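Long-range contacts in Na-K-Cl cotransporter (Methanosarcina acetivorans, PDB 3G40), which probably carries chloride together with cations across the membrane, the chain here being its cytoplasmic C-terminal domain: residues L24-D29 with L113-P118; R154-N159 with F244-I249. One frame throughout, in Å; residues are numbered along the deposited sequence.

Contact 1. Residues L24-D29 with L113-P118; sequences LVPVED and LFLRLP
Two neighbouring parallel strands of the central beta sheet meet where L24 pairs with L113, and they part again toward their C-terminal ends. F114 N donates to L24 O at 2.9 Å in an almost straight bond (178° at the hydrogen), tilted somewhat out of the carbonyl plane. At the next position of the parallel pattern, where P26 N would face F114 O, no N-H is available: the proline ring carbon CD lies 3.2 Å from F114 O instead. A water takes its place, donating to F114 O at 2.7 Å and to P26 O at 3.0 Å, and so bridges the two backbones; the axes of segments 24-27 and 113-116 diverge by 36°. In this alpha/beta fold the helices pack on both faces of the sheet. On the face of L24 and L113, the end of L113 leans toward the other strand, its branch CD1 touching L24 CD2 at 4.2 Å and P26 CD at 4.0 Å. With CG of L113 anti to the backbone N (chi1 179°), that branch also comes near L24 O. L115 brings CD2 to P26 CG, the two side chains crossing at about a right angle, and helix 124-136 covers L113 and L115 through I130. M139 touches both L24 and L113. V25 and F114 lie side by side on the other face, V25 CG2 against F114 CB at 4.0 Å, while the phenyl ring continues away from V25; L40 of helix 30-44 touches both residues.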
loop_
_atom_site.group_PDB
_atom_site.type_symbol
_atom_site.label_atom_id
_atom_site.label_comp_id
_atom_site.label_asym_id
_atom_site.label_seq_id
_atom_site.Cartn_x
_atom_site.Cartn_y
_atom_site.Cartn_z
ATOM N N LEU A 24 -20.172 3.100 4.203
ATOM C CA LEU A 24 -20.080 3.556 5.583
ATOM C C LEU A 24 -18.813 2.928 6.152
ATOM O O LEU A 24 -18.672 1.702 6.175
ATOM C CB LEU A 24 -21.298 3.099 6.378
ATOM C CG LEU A 24 -21.300 3.497 7.855
ATOM C CD1 LEU A 24 -21.289 5.020 7.996
ATOM C CD2 LEU A 24 -22.518 2.912 8.524
ATOM N N VAL A 25 -17.880 3.772 6.569
ATOM C CA VAL A 25 -16.575 3.308 7.015
ATOM C C VAL A 25 -16.317 3.700 8.476
ATOM O O VAL A 25 -15.992 4.850 8.767
ATOM C CB VAL A 25 -15.452 3.904 6.125
ATOM C CG1 VAL A 25 -14.085 3.362 6.540
ATOM C CG2 VAL A 25 -15.731 3.632 4.637
ATOM N N PRO A 26 -16.437 2.736 9.399
ATOM C CA PRO A 26 -16.072 3.048 10.784
ATOM C C PRO A 26 -14.573 3.276 10.892
ATOM O O PRO A 26 -13.791 2.555 10.260
ATOM C CB PRO A 26 -16.468 1.789 11.561
ATOM C CG PRO A 26 -17.218 0.908 10.586
ATOM C CD PRO A 26 -16.818 1.327 9.214
ATOM N N VAL A 27 -14.179 4.275 11.675
ATOM C CA VAL A 27 -12.781 4.605 11.861
ATOM C C VAL A 27 -12.468 4.746 13.348
ATOM O O VAL A 27 -13.037 5.599 14.031
ATOM C CB VAL A 27 -12.442 5.926 11.174
ATOM C CG1 VAL A 27 -10.995 6.304 11.446
ATOM C CG2 VAL A 27 -12.714 5.833 9.683
ATOM N N GLU A 28 -11.574 3.903 13.853
ATOM C CA GLU A 28 -11.085 4.052 15.218
ATOM C C GLU A 28 -9.688 4.653 15.180
ATOM O O GLU A 28 -9.315 5.456 16.028
ATOM C CB GLU A 28 -11.058 2.697 15.924
ATOM C CG GLU A 28 -12.399 2.000 15.940
ATOM C CD GLU A 28 -12.467 0.887 16.969
ATOM O OE1 GLU A 28 -13.478 0.155 16.983
ATOM O OE2 GLU A 28 -11.516 0.747 17.767
ATOM N N ASP A 29 -8.931 4.290 14.154
ATOM C CA ASP A 29 -7.534 4.694 14.044
ATOM C C ASP A 29 -7.325 5.328 12.675
ATOM O O ASP A 29 -7.432 4.639 11.660
ATOM C CB ASP A 29 -6.630 3.457 14.201
ATOM C CG ASP A 29 -5.150 3.760 13.953
ATOM O OD1 ASP A 29 -4.794 4.946 13.823
ATOM O OD2 ASP A 29 -4.341 2.806 13.890
ATOM N N LEU A 113 -21.529 -1.286 4.137
ATOM C CA LEU A 113 -20.651 -1.209 5.303
ATOM C C LEU A 113 -19.265 -1.782 4.989
ATOM O O LEU A 113 -19.149 -2.944 4.603
ATOM C CB LEU A 113 -21.265 -1.992 6.467
ATOM C CG LEU A 113 -20.442 -2.008 7.755
ATOM C CD1 LEU A 113 -20.252 -0.581 8.293
ATOM C CD2 LEU A 113 -21.117 -2.878 8.788
ATOM N N PHE A 114 -18.224 -0.972 5.172
ATOM C CA PHE A 114 -16.851 -1.399 4.917
ATOM C C PHE A 114 -16.107 -1.711 6.215
ATOM O O PHE A 114 -15.857 -0.818 7.027
ATOM C CB PHE A 114 -16.101 -0.331 4.121
ATOM C CG PHE A 114 -14.737 -0.766 3.652
ATOM C CD1 PHE A 114 -14.563 -1.243 2.364
ATOM C CD2 PHE A 114 -13.637 -0.700 4.497
ATOM C CE1 PHE A 114 -13.304 -1.648 1.910
ATOM C CE2 PHE A 114 -12.370 -1.111 4.050
ATOM C CZ PHE A 114 -12.213 -1.585 2.749
ATOM N N LEU A 115 -15.740 -2.981 6.389
ATOM C CA LEU A 115 -15.068 -3.431 7.602
ATOM C C LEU A 115 -13.717 -4.028 7.286
ATOM O O LEU A 115 -13.538 -4.701 6.269
ATOM C CB LEU A 115 -15.899 -4.495 8.314
ATOM C CG LEU A 115 -17.326 -4.137 8.721
ATOM C CD1 LEU A 115 -18.035 -5.367 9.233
ATOM C CD2 LEU A 115 -17.313 -3.045 9.780
ATOM N N ARG A 116 -12.777 -3.800 8.185
ATOM C CA ARG A 116 -11.470 -4.414 8.102
ATOM C C ARG A 116 -11.492 -5.686 8.949
ATOM O O ARG A 116 -12.056 -5.712 10.047
ATOM C CB ARG A 116 -10.409 -3.426 8.601
ATOM C CG ARG A 116 -8.984 -3.936 8.598
ATOM C CD ARG A 116 -8.051 -2.939 9.282
ATOM N NE ARG A 116 -6.897 -3.614 9.866
ATOM C CZ ARG A 116 -6.800 -3.943 11.149
ATOM N NH1 ARG A 116 -7.783 -3.640 11.984
ATOM N NH2 ARG A 116 -5.718 -4.567 11.599
ATOM N N LEU A 117 -10.904 -6.751 8.424
ATOM C CA LEU A 117 -10.770 -7.993 9.173
ATOM C C LEU A 117 -9.410 -7.970 9.868
ATOM O O LEU A 117 -8.373 -8.103 9.225
ATOM C CB LEU A 117 -10.864 -9.207 8.224
ATOM C CG LEU A 117 -10.871 -10.614 8.834
ATOM C CD1 LEU A 117 -12.032 -10.820 9.796
ATOM C CD2 LEU A 117 -10.898 -11.672 7.728
ATOM N N PRO A 118 -9.408 -7.785 11.192
ATOM C CA PRO A 118 -8.134 -7.678 11.914
ATOM C C PRO A 118 -7.429 -9.028 12.017
ATOM O O PRO A 118 -8.067 -10.069 11.852
ATOM C CB PRO A 118 -8.555 -7.199 13.313
ATOM C CG PRO A 118 -9.985 -6.739 13.175
ATOM C CD PRO A 118 -10.570 -7.551 12.060
HETATM O O HOH W 1 -13.922 0.003 8.697
#

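Contact 2. Residues R154-N159 with F244-I249; sequences RQNLIN and FASLHI
S246 OG faces the turn that leads into strand 157-161 and accepts two backbone N-H groups, from N156 N at 3.0 Å and from L157 N at 3.1 Å. CB of S246 points toward the other segment, and chi1 of -53°, with OG anti to the carbonyl carbon, brings OG to both. A water joins OG to R154 N as a third partner. Replacing S246 with an alanine would probably leave the N-H groups of N156 and L157 without their acceptor and the turn less firmly held. L157 O accepts from L247 N at 3.2 Å and, weakly, from S246 N. From here regular parallel pairing takes over between two inner strands of the mixed sheet: N159 N donates to L247 O in the carbonyl plane, and I249 N to N159 O at 2.8 Å, nearly straight (178°). L157 CD1 meets the edge of the F244 ring. I158 CG2 packs on I249 CD1 at 3.6 Å, with helix 179-192 covering both. On the opposite face the N159 amide runs alongside the H248 imidazole, planes 69° apart, ND2 lying 3.5 Å from A245 CB. H248 ND1 is hydrogen-bonded to W161 NE1, which probably limits the ring's rotation. R154 NH2 forms a salt bridge with E78 OE2 of the second subunit.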
loop_
_atom_site.group_PDB
_atom_site.type_symbol
_atom_site.label_atom_id
_atom_site.label_comp_id
_atom_site.label_asym_id
_atom_site.label_seq_id
_atom_site.Cartn_x
_atom_site.Cartn_y
_atom_site.Cartn_z
ATOM N N ARG A 154 0.737 -5.391 -6.899
ATOM C CA ARG A 154 0.816 -4.569 -8.100
ATOM C C ARG A 154 -0.555 -4.080 -8.582
ATOM O O ARG A 154 -0.630 -3.369 -9.573
ATOM C CB ARG A 154 1.546 -5.320 -9.229
ATOM C CG ARG A 154 3.033 -5.573 -8.955
ATOM C CD ARG A 154 3.668 -6.457 -10.060
ATOM N NE ARG A 154 3.652 -5.810 -11.372
ATOM C CZ ARG A 154 3.760 -6.463 -12.529
ATOM N NH1 ARG A 154 3.885 -7.785 -12.550
ATOM N NH2 ARG A 154 3.743 -5.798 -13.668
ATOM N N GLN A 155 -1.627 -4.473 -7.895
ATOM C CA GLN A 155 -2.994 -4.126 -8.321
ATOM C C GLN A 155 -3.200 -4.385 -9.815
ATOM O O GLN A 155 -3.783 -3.564 -10.522
ATOM C CB GLN A 155 -3.314 -2.654 -7.983
ATOM C CG GLN A 155 -3.046 -2.340 -6.539
ATOM C CD GLN A 155 -3.511 -0.936 -6.078
ATOM O OE1 GLN A 155 -4.030 -0.135 -6.853
ATOM N NE2 GLN A 155 -3.301 -0.650 -4.811
ATOM N N ASN A 156 -2.724 -5.527 -10.296
ATOM C CA ASN A 156 -2.816 -5.811 -11.725
ATOM C C ASN A 156 -3.599 -7.082 -12.050
ATOM O O ASN A 156 -3.892 -7.362 -13.218
ATOM C CB ASN A 156 -1.424 -5.847 -12.368
ATOM C CG ASN A 156 -0.600 -7.036 -11.922
ATOM O OD1 ASN A 156 -0.812 -7.583 -10.846
ATOM N ND2 ASN A 156 0.358 -7.442 -12.754
ATOM N N LEU A 157 -3.942 -7.852 -11.026
ATOM C CA LEU A 157 -4.692 -9.089 -11.245
ATOM C C LEU A 157 -5.772 -9.225 -10.191
ATOM O O LEU A 157 -5.500 -9.125 -9.003
ATOM C CB LEU A 157 -3.760 -10.329 -11.214
ATOM C CG LEU A 157 -2.632 -10.364 -12.257
ATOM C CD1 LEU A 157 -1.561 -11.392 -11.895
ATOM C CD2 LEU A 157 -3.207 -10.625 -13.648
ATOM N N ILE A 158 -7.001 -9.454 -10.637
ATOM C CA ILE A 158 -8.141 -9.636 -9.747
ATOM C C ILE A 158 -8.790 -10.977 -10.073
ATOM O O ILE A 158 -9.040 -11.264 -11.242
ATOM C CB ILE A 158 -9.201 -8.514 -9.948
ATOM C CG1 ILE A 158 -8.577 -7.130 -9.704
ATOM C CG2 ILE A 158 -10.385 -8.713 -9.014
ATOM C CD1 ILE A 158 -9.429 -5.965 -10.205
ATOM N N ASN A 159 -9.054 -11.790 -9.052
ATOM C CA ASN A 159 -9.866 -12.997 -9.216
ATOM C C ASN A 159 -11.212 -12.790 -8.538
ATOM O O ASN A 159 -11.262 -12.395 -7.374
ATOM C CB ASN A 159 -9.209 -14.221 -8.569
ATOM C CG ASN A 159 -8.002 -14.731 -9.339
ATOM O OD1 ASN A 159 -7.794 -14.391 -10.504
ATOM N ND2 ASN A 159 -7.203 -15.556 -8.681
ATOM N N PHE A 244 -2.834 -17.204 -8.641
ATOM C CA PHE A 244 -2.367 -15.925 -8.099
ATOM C C PHE A 244 -3.190 -14.702 -8.532
ATOM O O PHE A 244 -3.591 -14.594 -9.692
ATOM C CB PHE A 244 -0.900 -15.673 -8.429
ATOM C CG PHE A 244 -0.408 -14.357 -7.886
ATOM C CD1 PHE A 244 -0.015 -14.250 -6.563
ATOM C CD2 PHE A 244 -0.407 -13.216 -8.680
ATOM C CE1 PHE A 244 0.409 -13.030 -6.040
ATOM C CE2 PHE A 244 0.011 -11.993 -8.162
ATOM C CZ PHE A 244 0.424 -11.906 -6.843
ATOM N N ALA A 245 -3.432 -13.783 -7.597
ATOM C CA ALA A 245 -4.026 -12.473 -7.919
ATOM C C ALA A 245 -3.552 -11.398 -6.928
ATOM O O ALA A 245 -3.162 -11.721 -5.820
ATOM C CB ALA A 245 -5.548 -12.536 -7.905
ATOM N N SER A 246 -3.599 -10.128 -7.332
ATOM C CA SER A 246 -3.359 -9.005 -6.407
ATOM C C SER A 246 -4.450 -8.975 -5.358
ATOM O O SER A 246 -4.223 -8.656 -4.176
ATOM C CB SER A 246 -3.375 -7.676 -7.171
ATOM O OG SER A 246 -2.468 -7.698 -8.278
ATOM N N LEU A 247 -5.654 -9.299 -5.797
ATOM C CA LEU A 247 -6.811 -9.276 -4.920
ATOM C C LEU A 247 -7.771 -10.377 -5.316
ATOM O O LEU A 247 -8.160 -10.484 -6.488
ATOM C CB LEU A 247 -7.542 -7.938 -5.026
ATOM C CG LEU A 247 -8.839 -7.821 -4.197
ATOM C CD1 LEU A 247 -8.557 -7.740 -2.690
ATOM C CD2 LEU A 247 -9.674 -6.612 -4.633
ATOM N N HIS A 248 -8.152 -11.178 -4.329
ATOM C CA HIS A 248 -9.200 -12.180 -4.494
ATOM C C HIS A 248 -10.504 -11.631 -3.915
ATOM O O HIS A 248 -10.540 -11.210 -2.755
ATOM C CB HIS A 248 -8.825 -13.440 -3.730
ATOM C CG HIS A 248 -7.576 -14.093 -4.226
ATOM N ND1 HIS A 248 -7.588 -15.076 -5.193
ATOM C CD2 HIS A 248 -6.276 -13.908 -3.894
ATOM C CE1 HIS A 248 -6.350 -15.467 -5.433
ATOM N NE2 HIS A 248 -5.533 -14.778 -4.655
ATOM N N ILE A 249 -11.558 -11.627 -4.726
ATOM C CA ILE A 249 -12.899 -11.245 -4.274
ATOM C C ILE A 249 -13.745 -12.496 -4.088
ATOM O O ILE A 249 -13.866 -13.318 -5.009
ATOM C CB ILE A 249 -13.578 -10.303 -5.298
ATOM C CG1 ILE A 249 -12.701 -9.058 -5.525
ATOM C CG2 ILE A 249 -15.003 -9.931 -4.843
ATOM C CD1 ILE A 249 -13.116 -8.224 -6.703
HETATM O O HOH W 2 0.128 -8.052 -7.108
HETATM O O HOH W 3 -5.564 -13.443 -11.393
#

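Overall arrangement
Both contacts join strands of one ten-stranded mixed sheet, with centres 21 Å apart and nearest atoms about 9 Å apart, so they do not touch. In sequence both strands of contact 1 come before either strand of contact 2, and contact 1 belongs to the first half of the C-terminal domain, contact 2 to the second. Contact 1 pairs strand 22-27 with 112-116; contact 2 pairs 157-161 with 247-251. Strands 140-145 and 271-276 lie between them and run antiparallel to each other, so the two parallel halves of the sheet meet there. Long excursions of helices and strands thus return to parallel neighbours in each half, giving one continuous cytoplasmic domain.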